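Local coordinates for protein probable dehydrogenase (PDB 3MOI) that is a probable dehydrogenase of the GFO/IDH/MocA type, likely using a nicotinamide dinucleotide held by its Rossmann-fold domain to oxidise or reduce a substrate not yet identified, at residues P160-E165 with L273-Y278; T190-T195 with L220-C225; H24-Q29 with T334-F339; L99-A104 with T368-L373. One frame throughout, in Å; residues are numbered along the deposited sequence.

Interaction 1: P160-E165 with L273-Y278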
loop_
_atom_site.group_PDB
_atom_site.type_symbol
_atom_site.label_atom_id
_atom_site.label_comp_id
_atom_site.label_asym_id
_atom_site.label_seq_id
_atom_site.Cartn_x
_atom_site.Cartn_y
_atom_site.Cartn_z
ATOM N N PRO A 160 24.875 8.679 0.134
ATOM C CA PRO A 160 26.223 8.469 -0.377
ATOM C C PRO A 160 26.709 7.017 -0.315
ATOM O O PRO A 160 26.723 6.443 0.749
ATOM C CB PRO A 160 27.075 9.355 0.543
ATOM C CG PRO A 160 26.172 10.452 0.932
ATOM C CD PRO A 160 24.815 9.822 1.062
ATOM N N ARG A 161 27.163 6.476 -1.449
ATOM C CA ARG A 161 27.488 5.063 -1.572
ATOM C C ARG A 161 28.821 4.791 -2.230
ATOM O O ARG A 161 29.279 5.538 -3.096
ATOM C CB ARG A 161 26.436 4.374 -2.430
ATOM C CG ARG A 161 25.020 4.527 -1.958
ATOM C CD ARG A 161 24.634 3.510 -0.896
ATOM N NE ARG A 161 23.294 3.821 -0.403
ATOM C CZ ARG A 161 22.821 3.508 0.804
ATOM N NH1 ARG A 161 23.555 2.858 1.714
ATOM N NH2 ARG A 161 21.582 3.873 1.111
ATOM N N ARG A 162 29.414 3.674 -1.845
ATOM C CA ARG A 162 30.571 3.161 -2.527
ATOM C C ARG A 162 30.055 2.472 -3.791
ATOM O O ARG A 162 28.913 2.009 -3.824
ATOM C CB ARG A 162 31.332 2.195 -1.604
ATOM C CG ARG A 162 31.971 2.896 -0.385
ATOM C CD ARG A 162 32.871 1.952 0.425
ATOM N NE ARG A 162 33.612 2.611 1.532
ATOM C CZ ARG A 162 33.180 2.770 2.795
ATOM N NH1 ARG A 162 31.970 2.352 3.190
ATOM N NH2 ARG A 162 33.975 3.353 3.678
ATOM N N PRO A 163 30.879 2.405 -4.839
ATOM C CA PRO A 163 30.369 1.899 -6.111
ATOM C C PRO A 163 29.974 0.429 -6.101
ATOM O O PRO A 163 29.054 0.051 -6.813
ATOM C CB PRO A 163 31.508 2.182 -7.092
ATOM C CG PRO A 163 32.752 2.096 -6.235
ATOM C CD PRO A 163 32.337 2.604 -4.864
ATOM N N GLU A 164 30.590 -0.405 -5.288
ATOM C CA GLU A 164 30.034 -1.755 -5.111
ATOM C C GLU A 164 28.597 -1.800 -4.519
ATOM O O GLU A 164 27.871 -2.791 -4.708
ATOM C CB GLU A 164 30.945 -2.620 -4.262
ATOM C CG GLU A 164 31.202 -2.074 -2.822
ATOM C CD GLU A 164 32.522 -1.251 -2.689
ATOM O OE1 GLU A 164 32.955 -0.582 -3.703
ATOM O OE2 GLU A 164 33.090 -1.305 -1.553
ATOM N N GLU A 165 28.175 -0.772 -3.791
ATOM C CA GLU A 165 26.804 -0.763 -3.275
ATOM C C GLU A 165 25.743 -0.466 -4.350
ATOM O O GLU A 165 24.538 -0.559 -4.047
ATOM C CB GLU A 165 26.648 0.281 -2.187
ATOM C CG GLU A 165 27.319 -0.008 -0.897
ATOM C CD GLU A 165 27.140 1.171 0.053
ATOM O OE1 GLU A 165 27.933 2.115 -0.030
ATOM O OE2 GLU A 165 26.190 1.170 0.858
ATOM N N LEU A 273 32.591 10.987 0.424
ATOM C CA LEU A 273 31.530 11.612 1.179
ATOM C C LEU A 273 30.944 10.547 2.109
ATOM O O LEU A 273 30.633 10.834 3.278
ATOM C CB LEU A 273 30.451 12.173 0.275
ATOM C CG LEU A 273 29.750 13.438 0.783
ATOM C CD1 LEU A 273 28.350 13.484 0.183
ATOM C CD2 LEU A 273 29.685 13.573 2.318
ATOM N N ARG A 274 30.842 9.319 1.584
ATOM C CA ARG A 274 30.261 8.209 2.304
ATOM C C ARG A 274 31.040 7.957 3.612
ATOM O O ARG A 274 30.502 8.084 4.725
ATOM C CB ARG A 274 30.207 6.957 1.376
ATOM C CG ARG A 274 29.438 5.703 1.888
ATOM C CD ARG A 274 28.538 6.053 3.069
ATOM N NE ARG A 274 27.395 5.184 3.389
ATOM C CZ ARG A 274 27.374 3.861 3.444
ATOM N NH1 ARG A 274 28.431 3.114 3.153
ATOM N NH2 ARG A 274 26.260 3.295 3.815
ATOM N N ARG A 275 32.320 7.652 3.485
ATOM C CA ARG A 275 33.088 7.313 4.669
ATOM C C ARG A 275 33.398 8.491 5.589
ATOM O O ARG A 275 33.643 8.266 6.762
ATOM C CB ARG A 275 34.361 6.543 4.317
ATOM C CG ARG A 275 35.480 7.362 3.827
ATOM C CD ARG A 275 36.793 7.031 4.539
ATOM N NE ARG A 275 37.656 8.196 4.409
ATOM C CZ ARG A 275 37.818 9.140 5.334
ATOM N NH1 ARG A 275 38.607 10.174 5.063
ATOM N NH2 ARG A 275 37.226 9.058 6.527
ATOM N N SER A 276 33.358 9.723 5.080
ATOM C CA SER A 276 33.614 10.912 5.925
ATOM C C SER A 276 32.355 11.404 6.652
ATOM O O SER A 276 32.462 12.110 7.657
ATOM C CB SER A 276 34.295 12.074 5.139
ATOM O OG SER A 276 33.386 12.775 4.294
ATOM N N ARG A 277 31.172 11.061 6.142
ATOM C CA ARG A 277 29.930 11.488 6.791
ATOM C C ARG A 277 29.411 10.432 7.762
ATOM O O ARG A 277 28.954 10.749 8.865
ATOM C CB ARG A 277 28.836 11.819 5.787
ATOM C CG ARG A 277 27.850 12.793 6.410
ATOM C CD ARG A 277 26.446 12.690 5.879
ATOM N NE ARG A 277 26.008 13.872 5.128
ATOM C CZ ARG A 277 24.753 14.040 4.685
ATOM N NH1 ARG A 277 23.836 13.100 4.938
ATOM N NH2 ARG A 277 24.408 15.140 3.983
ATOM N N TYR A 278 29.468 9.181 7.330
ATOM C CA TYR A 278 28.903 8.078 8.105
ATOM C C TYR A 278 29.984 7.293 8.914
ATOM O O TYR A 278 29.670 6.377 9.668
ATOM C CB TYR A 278 28.059 7.170 7.171
ATOM C CG TYR A 278 26.748 7.819 6.677
ATOM C CD1 TYR A 278 25.619 7.881 7.496
ATOM C CD2 TYR A 278 26.651 8.372 5.403
ATOM C CE1 TYR A 278 24.436 8.467 7.063
ATOM C CE2 TYR A 278 25.462 8.955 4.955
ATOM C CZ TYR A 278 24.362 9.000 5.790
ATOM O OH TYR A 278 23.201 9.585 5.353
#

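Interaction 2: T190-T195 with L220-C225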
loop_
_atom_site.group_PDB
_atom_site.type_symbol
_atom_site.label_atom_id
_atom_site.label_comp_id
_atom_site.label_asym_id
_atom_site.label_seq_id
_atom_site.Cartn_x
_atom_site.Cartn_y
_atom_site.Cartn_z
ATOM N N THR A 190 3.353 -11.601 12.228
ATOM C CA THR A 190 2.384 -12.636 12.049
ATOM C C THR A 190 2.771 -13.933 12.684
ATOM O O THR A 190 1.946 -14.762 12.905
ATOM C CB THR A 190 2.097 -12.954 10.592
ATOM O OG1 THR A 190 3.254 -13.562 10.001
ATOM C CG2 THR A 190 1.653 -11.673 9.835
ATOM N N GLY A 191 4.033 -14.152 12.958
ATOM C CA GLY A 191 4.464 -15.519 13.272
ATOM C C GLY A 191 4.233 -16.583 12.201
ATOM O O GLY A 191 4.269 -17.745 12.522
ATOM N N GLN A 192 3.988 -16.206 10.943
ATOM C CA GLN A 192 3.791 -17.196 9.876
ATOM C C GLN A 192 4.937 -17.306 8.856
ATOM O O GLN A 192 5.636 -16.362 8.558
ATOM C CB GLN A 192 2.515 -16.896 9.160
ATOM C CG GLN A 192 1.227 -17.117 10.030
ATOM C CD GLN A 192 0.015 -17.039 9.158
ATOM O OE1 GLN A 192 -0.178 -17.917 8.285
ATOM N NE2 GLN A 192 -0.808 -15.973 9.333
ATOM N N ARG A 193 5.141 -18.507 8.337
ATOM C CA ARG A 193 6.008 -18.716 7.236
ATOM C C ARG A 193 5.433 -18.048 5.976
ATOM O O ARG A 193 4.227 -18.066 5.704
ATOM C CB ARG A 193 6.224 -20.204 7.011
ATOM C CG ARG A 193 7.175 -20.535 5.828
ATOM C CD ARG A 193 7.598 -22.004 5.803
ATOM N NE ARG A 193 7.872 -22.478 4.436
ATOM C CZ ARG A 193 9.085 -22.499 3.890
ATOM N NH1 ARG A 193 10.134 -22.072 4.599
ATOM N NH2 ARG A 193 9.255 -22.916 2.639
ATOM N N ILE A 194 6.330 -17.448 5.212
ATOM C CA ILE A 194 6.005 -16.936 3.927
ATOM C C ILE A 194 6.070 -18.101 2.952
ATOM O O ILE A 194 7.127 -18.666 2.759
ATOM C CB ILE A 194 7.021 -15.852 3.560
ATOM C CG1 ILE A 194 6.877 -14.689 4.545
ATOM C CG2 ILE A 194 6.796 -15.419 2.170
ATOM C CD1 ILE A 194 7.921 -13.614 4.507
ATOM N N THR A 195 4.968 -18.450 2.334
ATOM C CA THR A 195 4.900 -19.641 1.443
ATOM C C THR A 195 4.805 -19.300 -0.028
ATOM O O THR A 195 4.947 -20.174 -0.853
ATOM C CB THR A 195 3.676 -20.551 1.733
ATOM O OG1 THR A 195 2.494 -19.748 1.673
ATOM C CG2 THR A 195 3.781 -21.183 3.135
ATOM N N LEU A 220 1.131 -15.789 3.077
ATOM C CA LEU A 220 1.489 -16.423 4.304
ATOM C C LEU A 220 0.737 -17.748 4.379
ATOM O O LEU A 220 0.006 -18.171 3.512
ATOM C CB LEU A 220 1.188 -15.526 5.481
ATOM C CG LEU A 220 1.782 -14.120 5.446
ATOM C CD1 LEU A 220 1.328 -13.372 6.666
ATOM C CD2 LEU A 220 3.288 -14.115 5.380
ATOM N N GLU A 221 0.935 -18.439 5.441
ATOM C CA GLU A 221 0.812 -19.867 5.399
ATOM C C GLU A 221 -0.602 -20.238 5.736
ATOM O O GLU A 221 -1.079 -21.262 5.245
ATOM C CB GLU A 221 1.854 -20.408 6.364
ATOM C CG GLU A 221 1.776 -21.766 6.884
ATOM C CD GLU A 221 2.957 -21.948 7.941
ATOM O OE1 GLU A 221 3.238 -21.007 8.816
ATOM O OE2 GLU A 221 3.622 -23.020 7.815
ATOM N N ASP A 222 -1.301 -19.425 6.537
ATOM C CA ASP A 222 -2.719 -19.734 6.825
ATOM C C ASP A 222 -3.638 -19.111 5.774
ATOM O O ASP A 222 -4.827 -19.153 5.926
ATOM C CB ASP A 222 -3.127 -19.333 8.266
ATOM C CG ASP A 222 -3.323 -17.800 8.443
ATOM O OD1 ASP A 222 -2.952 -17.047 7.495
ATOM O OD2 ASP A 222 -3.845 -17.352 9.525
ATOM N N GLY A 223 -3.077 -18.523 4.717
ATOM C CA GLY A 223 -3.873 -17.879 3.660
ATOM C C GLY A 223 -3.858 -16.364 3.775
ATOM O O GLY A 223 -4.137 -15.667 2.795
ATOM N N ALA A 224 -3.502 -15.830 4.949
ATOM C CA ALA A 224 -3.281 -14.387 5.064
ATOM C C ALA A 224 -2.211 -13.951 4.039
ATOM O O ALA A 224 -1.333 -14.737 3.700
ATOM C CB ALA A 224 -2.889 -14.042 6.459
ATOM N N CYS A 225 -2.311 -12.730 3.528
ATOM C CA CYS A 225 -1.223 -12.127 2.718
ATOM C C CYS A 225 -0.733 -10.768 3.210
ATOM O O CYS A 225 -1.451 -10.060 3.873
ATOM C CB CYS A 225 -1.666 -11.950 1.288
ATOM S SG CYS A 225 -2.244 -13.514 0.556
#

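Interaction 3: H24-Q29 with T334-F339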
loop_
_atom_site.group_PDB
_atom_site.type_symbol
_atom_site.label_atom_id
_atom_site.label_comp_id
_atom_site.label_asym_id
_atom_site.label_seq_id
_atom_site.Cartn_x
_atom_site.Cartn_y
_atom_site.Cartn_z
ATOM N N HIS A 24 25.327 2.694 26.729
ATOM C CA HIS A 24 24.103 2.964 27.419
ATOM C C HIS A 24 23.324 1.753 27.856
ATOM O O HIS A 24 22.511 1.852 28.743
ATOM C CB HIS A 24 23.215 3.846 26.544
ATOM C CG HIS A 24 23.843 5.167 26.213
ATOM N ND1 HIS A 24 23.312 6.034 25.286
ATOM C CD2 HIS A 24 24.983 5.749 26.659
ATOM C CE1 HIS A 24 24.073 7.113 25.202
ATOM N NE2 HIS A 24 25.096 6.964 26.022
ATOM N N HIS A 25 23.510 0.603 27.237
ATOM C CA HIS A 25 22.753 -0.553 27.696
ATOM C C HIS A 25 23.425 -1.135 28.949
ATOM O O HIS A 25 24.703 -1.317 29.021
ATOM C CB HIS A 25 22.569 -1.583 26.595
ATOM C CG HIS A 25 21.460 -2.572 26.830
ATOM N ND1 HIS A 25 21.465 -3.469 27.867
ATOM C CD2 HIS A 25 20.378 -2.892 26.078
ATOM C CE1 HIS A 25 20.403 -4.252 27.785
ATOM N NE2 HIS A 25 19.731 -3.930 26.701
ATOM N N PRO A 26 22.574 -1.363 29.958
ATOM C CA PRO A 26 22.960 -1.794 31.274
ATOM C C PRO A 26 23.303 -3.242 31.347
ATOM O O PRO A 26 23.960 -3.660 32.304
ATOM C CB PRO A 26 21.720 -1.495 32.152
ATOM C CG PRO A 26 20.583 -1.415 31.208
ATOM C CD PRO A 26 21.166 -0.903 29.921
ATOM N N ASP A 27 22.884 -4.035 30.390
ATOM C CA ASP A 27 23.293 -5.434 30.442
ATOM C C ASP A 27 24.459 -5.732 29.502
ATOM O O ASP A 27 24.745 -6.913 29.220
ATOM C CB ASP A 27 22.096 -6.346 30.186
ATOM C CG ASP A 27 20.969 -6.085 31.157
ATOM O OD1 ASP A 27 21.325 -5.828 32.329
ATOM O OD2 ASP A 27 19.768 -6.101 30.740
ATOM N N ALA A 28 25.148 -4.666 29.062
ATOM C CA ALA A 28 26.166 -4.789 28.046
ATOM C C ALA A 28 27.287 -3.794 28.253
ATOM O O ALA A 28 27.055 -2.577 28.500
ATOM C CB ALA A 28 25.564 -4.586 26.665
ATOM N N GLN A 29 28.490 -4.334 28.063
ATOM C CA GLN A 29 29.751 -3.648 28.163
ATOM C C GLN A 29 30.548 -3.948 26.891
ATOM O O GLN A 29 30.786 -5.115 26.575
ATOM C CB GLN A 29 30.510 -4.221 29.377
ATOM C CG GLN A 29 31.768 -3.436 29.800
ATOM C CD GLN A 29 31.568 -1.885 29.867
ATOM O OE1 GLN A 29 32.428 -1.124 29.370
ATOM N NE2 GLN A 29 30.450 -1.419 30.493
ATOM N N THR A 334 8.173 -1.596 26.684
ATOM C CA THR A 334 9.433 -1.105 27.202
ATOM C C THR A 334 10.490 -2.158 26.912
ATOM O O THR A 334 10.325 -3.319 27.263
ATOM C CB THR A 334 9.408 -0.908 28.770
ATOM O OG1 THR A 334 10.568 -0.161 29.187
ATOM C CG2 THR A 334 9.465 -2.296 29.553
ATOM N N GLY A 335 11.562 -1.768 26.255
ATOM C CA GLY A 335 12.773 -2.605 26.272
ATOM C C GLY A 335 13.718 -2.145 27.376
ATOM O O GLY A 335 13.580 -1.074 27.954
ATOM N N ARG A 336 14.727 -2.926 27.633
ATOM C CA ARG A 336 15.619 -2.604 28.755
ATOM C C ARG A 336 16.654 -1.492 28.460
ATOM O O ARG A 336 17.200 -0.897 29.386
ATOM C CB ARG A 336 16.297 -3.883 29.267
ATOM C CG ARG A 336 16.192 -3.979 30.774
ATOM C CD ARG A 336 16.740 -5.284 31.274
ATOM N NE ARG A 336 17.051 -5.389 32.714
ATOM C CZ ARG A 336 18.081 -4.822 33.356
ATOM N NH1 ARG A 336 18.913 -3.983 32.759
ATOM N NH2 ARG A 336 18.256 -5.073 34.641
ATOM N N GLY A 337 16.901 -1.217 27.181
ATOM C CA GLY A 337 17.936 -0.270 26.750
ATOM C C GLY A 337 17.408 0.621 25.642
ATOM O O GLY A 337 16.215 0.899 25.579
ATOM N N PRO A 338 18.282 1.105 24.765
ATOM C CA PRO A 338 17.679 1.964 23.747
ATOM C C PRO A 338 16.849 1.217 22.724
ATOM O O PRO A 338 16.839 -0.002 22.695
ATOM C CB PRO A 338 18.868 2.621 23.082
ATOM C CG PRO A 338 19.919 2.592 24.128
ATOM C CD PRO A 338 19.718 1.324 24.899
ATOM N N PHE A 339 16.171 1.978 21.882
ATOM C CA PHE A 339 15.049 1.463 21.108
ATOM C C PHE A 339 15.330 0.306 20.169
ATOM O O PHE A 339 14.830 -0.792 20.416
ATOM C CB PHE A 339 14.242 2.597 20.449
ATOM C CG PHE A 339 13.415 3.438 21.461
ATOM C CD1 PHE A 339 12.829 2.844 22.606
ATOM C CD2 PHE A 339 13.226 4.804 21.271
ATOM C CE1 PHE A 339 12.066 3.587 23.529
ATOM C CE2 PHE A 339 12.456 5.580 22.199
ATOM C CZ PHE A 339 11.882 4.968 23.326
#

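Interaction 4: L99-A104 with T368-L373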
loop_
_atom_site.group_PDB
_atom_site.type_symbol
_atom_site.label_atom_id
_atom_site.label_comp_id
_atom_site.label_asym_id
_atom_site.label_seq_id
_atom_site.Cartn_x
_atom_site.Cartn_y
_atom_site.Cartn_z
ATOM N N LEU A 99 24.770 -13.351 1.164
ATOM C CA LEU A 99 24.119 -13.405 -0.125
ATOM C C LEU A 99 23.983 -14.848 -0.611
ATOM O O LEU A 99 23.273 -15.112 -1.581
ATOM C CB LEU A 99 24.958 -12.662 -1.145
ATOM C CG LEU A 99 24.788 -11.163 -1.440
ATOM C CD1 LEU A 99 24.282 -10.367 -0.247
ATOM C CD2 LEU A 99 26.119 -10.616 -2.055
ATOM N N SER A 100 24.614 -15.776 0.082
ATOM C CA SER A 100 24.780 -17.128 -0.433
ATOM C C SER A 100 24.107 -18.256 0.450
ATOM O O SER A 100 24.442 -18.443 1.598
ATOM C CB SER A 100 26.279 -17.359 -0.569
ATOM O OG SER A 100 26.618 -18.684 -0.295
ATOM N N ARG A 101 23.210 -19.034 -0.111
ATOM C CA ARG A 101 22.637 -20.107 0.643
ATOM C C ARG A 101 23.646 -21.078 1.262
ATOM O O ARG A 101 23.478 -21.506 2.412
ATOM C CB ARG A 101 21.691 -20.849 -0.247
ATOM C CG ARG A 101 20.408 -20.024 -0.661
ATOM C CD ARG A 101 19.724 -20.598 -1.873
ATOM N NE ARG A 101 18.456 -21.240 -1.495
ATOM C CZ ARG A 101 18.266 -22.529 -1.173
ATOM N NH1 ARG A 101 19.288 -23.393 -1.168
ATOM N NH2 ARG A 101 17.023 -22.951 -0.839
ATOM N N ASP A 102 24.684 -21.435 0.521
ATOM C CA ASP A 102 25.717 -22.303 1.034
ATOM C C ASP A 102 26.392 -21.685 2.253
ATOM O O ASP A 102 26.679 -22.371 3.259
ATOM C CB ASP A 102 26.809 -22.540 -0.020
ATOM C CG ASP A 102 26.343 -23.355 -1.209
ATOM O OD1 ASP A 102 25.445 -24.233 -1.084
ATOM O OD2 ASP A 102 26.946 -23.151 -2.307
ATOM N N GLU A 103 26.731 -20.409 2.133
ATOM C CA GLU A 103 27.252 -19.707 3.293
ATOM C C GLU A 103 26.291 -19.834 4.482
ATOM O O GLU A 103 26.671 -20.235 5.614
ATOM C CB GLU A 103 27.554 -18.239 2.997
ATOM C CG GLU A 103 28.827 -18.083 2.139
ATOM C CD GLU A 103 29.411 -16.642 2.043
ATOM O OE1 GLU A 103 28.985 -15.734 2.771
ATOM O OE2 GLU A 103 30.347 -16.423 1.213
ATOM N N ALA A 104 25.048 -19.491 4.229
ATOM C CA ALA A 104 24.069 -19.554 5.285
ATOM C C ALA A 104 24.053 -20.955 5.914
ATOM O O ALA A 104 23.886 -21.074 7.079
ATOM C CB ALA A 104 22.774 -19.187 4.783
ATOM N N THR A 368 14.960 -15.439 5.454
ATOM C CA THR A 368 14.790 -14.117 4.871
ATOM C C THR A 368 15.614 -13.996 3.590
ATOM O O THR A 368 15.174 -13.404 2.548
ATOM C CB THR A 368 15.158 -13.056 5.878
ATOM O OG1 THR A 368 14.183 -13.096 6.913
ATOM C CG2 THR A 368 15.209 -11.639 5.253
ATOM N N LEU A 369 16.813 -14.547 3.600
ATOM C CA LEU A 369 17.591 -14.523 2.346
ATOM C C LEU A 369 16.753 -15.219 1.266
ATOM O O LEU A 369 16.610 -14.664 0.185
ATOM C CB LEU A 369 18.949 -15.156 2.531
ATOM C CG LEU A 369 19.835 -15.422 1.312
ATOM C CD1 LEU A 369 20.246 -14.149 0.535
ATOM C CD2 LEU A 369 21.021 -16.157 1.790
ATOM N N GLU A 370 16.073 -16.342 1.565
ATOM C CA GLU A 370 15.365 -17.047 0.472
ATOM C C GLU A 370 14.227 -16.244 -0.015
ATOM O O GLU A 370 13.918 -16.270 -1.189
ATOM C CB GLU A 370 14.879 -18.415 0.860
ATOM C CG GLU A 370 16.022 -19.397 1.020
ATOM C CD GLU A 370 15.635 -20.713 1.659
ATOM O OE1 GLU A 370 14.454 -20.901 2.020
ATOM O OE2 GLU A 370 16.508 -21.605 1.790
ATOM N N VAL A 371 13.588 -15.504 0.883
ATOM C CA VAL A 371 12.480 -14.669 0.442
ATOM C C VAL A 371 12.999 -13.551 -0.477
ATOM O O VAL A 371 12.430 -13.303 -1.521
ATOM C CB VAL A 371 11.711 -14.088 1.632
ATOM C CG1 VAL A 371 10.737 -13.040 1.165
ATOM C CG2 VAL A 371 11.020 -15.235 2.438
ATOM N N CYS A 372 14.091 -12.899 -0.111
ATOM C CA CYS A 372 14.726 -11.987 -1.066
ATOM C C CYS A 372 15.009 -12.646 -2.432
ATOM O O CYS A 372 14.718 -12.054 -3.484
ATOM C CB CYS A 372 16.063 -11.486 -0.541
ATOM S SG CYS A 372 15.945 -10.476 0.959
ATOM N N LEU A 373 15.561 -13.859 -2.445
ATOM C CA LEU A 373 15.864 -14.516 -3.740
ATOM C C LEU A 373 14.589 -14.743 -4.527
ATOM O O LEU A 373 14.592 -14.631 -5.753
ATOM C CB LEU A 373 16.635 -15.849 -3.583
ATOM C CG LEU A 373 18.074 -15.670 -2.987
ATOM C CD1 LEU A 373 18.739 -16.986 -2.559
ATOM C CD2 LEU A 373 18.997 -14.893 -3.911
#

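Interaction 1: P160-E165 with L273-Y278
Pro160 lies against the helical turn that carries Arg274, its CB 3.8 Å from Arg274 CA. The other ring carbons have partners too: CG meets the Leu273 methyl CD1 at 3.8 Å, and CD reaches CE2, at the edge of the Tyr278 ring. The Arg274 chain first runs on away from the backbone N (chi1 -172°), then bends sharply at chi2, curling around Pro160 O. Its NE comes close to that oxygen but is too poorly aimed for a hydrogen bond. The curl delivers the guanidinium to Glu165, whose OE1 sits over one face, 3.4 Å from Arg274 NH1, an attraction of charges with no N-H directed at the oxygen. Glu165 is itself anchored. Its OE1 accepts from Arg162 N at 2.8 Å on the anti side, while OE2 takes Arg161 NH1 at 3.2 Å on the syn side; one carboxylate therefore holds a main-chain N-H and faces the guanidinium groups of Arg161 and Arg274. Further out, Arg161 NH2 bonds to Phe156 O, and Arg161 N to Glu270 at the start of helix 270-278. Tyr278 meets Phe12 edge-to-face, and the Arg162 side chain lies near, without touching, what is probably the GxGxxG turn of a dinucleotide-binding Rossmann domain.

Interaction 2: T190-T195 with L220-C225
Leu220, Gln192 and Glu221 carry this contact, each in a different chemical manner. Leu220 is the apolar member, and its two methyls part to touch different residues: CD1 meets Thr190 CG2 tip to tip at 3.6 Å, and CD2 leans on Ile194 CG1 at 3.7 Å. Ile194 also packs on Ile183 and Lys187 of helix 179-190, so Leu220 packs, through Ile194, beside that helix. Gln192 works through its amide oxygen. With its chain extended beyond CG, it sets OE1 against the type I turn that runs from Leu220 to Gly223. There OE1 accepts a short bond of 2.6 Å from Asp222 N, which approaches nearly along the C=O axis, and a weak one from Glu221 N at 3.1 Å. The amide plane stands 76° from the Asp222 carboxylate, whose OD1 is engaged in an Asx turn with Ala224 N (2.9 Å). Glu221 answers in the reverse direction: CG lies anti to the backbone nitrogen (chi1 162°), the chain runs straight, and OE1 receives Arg193 N at 3.2 Å from above the carboxylate plane. At the flank, Thr195 CG2 rests 3.8 Å from Glu221 CB. The side-chain oxygens of Gln192 and Glu221 thus accept main-chain N-H groups across the contact, each from the opposite segment, which fastens the turn to the start of strand 194-202.

Interaction 3: H24-Q29 with T334-F339
Arg336 is the first residue of its segment to touch the other side, and it does so with a long, extended arm. The Arg336 side chain crosses that of Asp27 at about a right angle, with the carboxylate and guanidinium planes 48° apart. Asp27 OD2 sits over one face, 3.0 Å from Arg336 NH1, and because the oxygen lies well out of the guanidinium plane the pairing is of charges alone. At the edge of the same group, Pro26 CG approaches NH1 to 3.4 Å. Asp27 OD2 has a second cation in Arg349, whose NE completes another salt bridge.

Gly337 follows, and here the backbone itself makes the contact: with no side chain intervening, Gly337 CA comes within 3.6 Å of His25 CD2. The imidazole is held from two sides. Its ND1 accepts from Asp27 N at 2.9 Å, the donor lying in the ring plane, and its NE2 is hydrogen-bonded to Asp346. The other oxygen of Asp346 takes Arg336 N, so one carboxylate grips both segments. Pro338 then closes the contact more loosely, its CG 4.3 Å from His24 CB.

The directions from residue 24 to 27 and from 336 to 338 are 150° apart. Residues 24-29 hold the type I turn (His25 to Ala28) that leads from helix 12-24 into strand 28-34, with Asp27 and Gln29 bonded through the backbone to Ile3 of the neighbouring strand 3-8. Residues 334-339 link strand 326-331 to helix 340-352, the helix that supplies Asp346 and Arg349 and whose Ile345 packs on His25.

Interaction 4: L99-A104 with T368-L373
Arg101 meets Glu370 and Leu373 with different parts of one side chain, and its torsions explain how. It leaves the backbone with CG anti to the carbonyl carbon (chi1 -68°), then bends at chi3. The aliphatic part passes Leu373, Arg101 CD standing 3.8 Å from Leu373 CD1, and that methyl also lies at the guanidinium edge. Beyond the bend, the guanidinium turns one face to Glu370. The two flat groups are only 9° from parallel, with Glu370 OE2 3.0 Å from Arg101 NH2 and no N-H pointing at it. Glu370 reaches across with an extended chain, and its other oxygen, OE1, forms a salt bridge with the C-terminal residue, Arg387. Leu369 instead approaches main chain: trans about chi1 (171°), it directs CD1 to Leu99 O at 3.8 Å and CD2 to Ser100 C at 4.0 Å. Ser100 is the N-cap of helix 101-114, its OG accepting from Glu103 N at 3.0 Å. Tyr176 touches Leu99, Leu369 and Leu373. The contact thus rests on apolar touches and charge attraction, with no hydrogen bond across the two segments: Leu369 methyls against main chain at the capped helix start, a Leu373 methyl against the Arg101 chain, and a salt bridge made over the guanidinium face.

In the fold
From the N terminus, 24-29 comes first and waits until 334-339 for its partner, closing the loop of interaction 3. Before that happens, 99-104 opens interaction 4, which ends only at 368-373, so the two contacts cross. Inside both lies interaction 1, fastening the loop after strand 145-153 to helix 270-278, and inside that the short loop of interaction 2, closed by 220-225. Interactions 3 and 4 tie the Rossmann domain to late chain, the loop before helix 340-352 and helix 362-381. Interaction 2 joins the start of strand 194-202 to the turn after strand 213-220, about 37 Å between centres from interaction 1. Interactions 2 and 4 touch, Ile194 CD1 packing 4.1 Å from Val371 CG2.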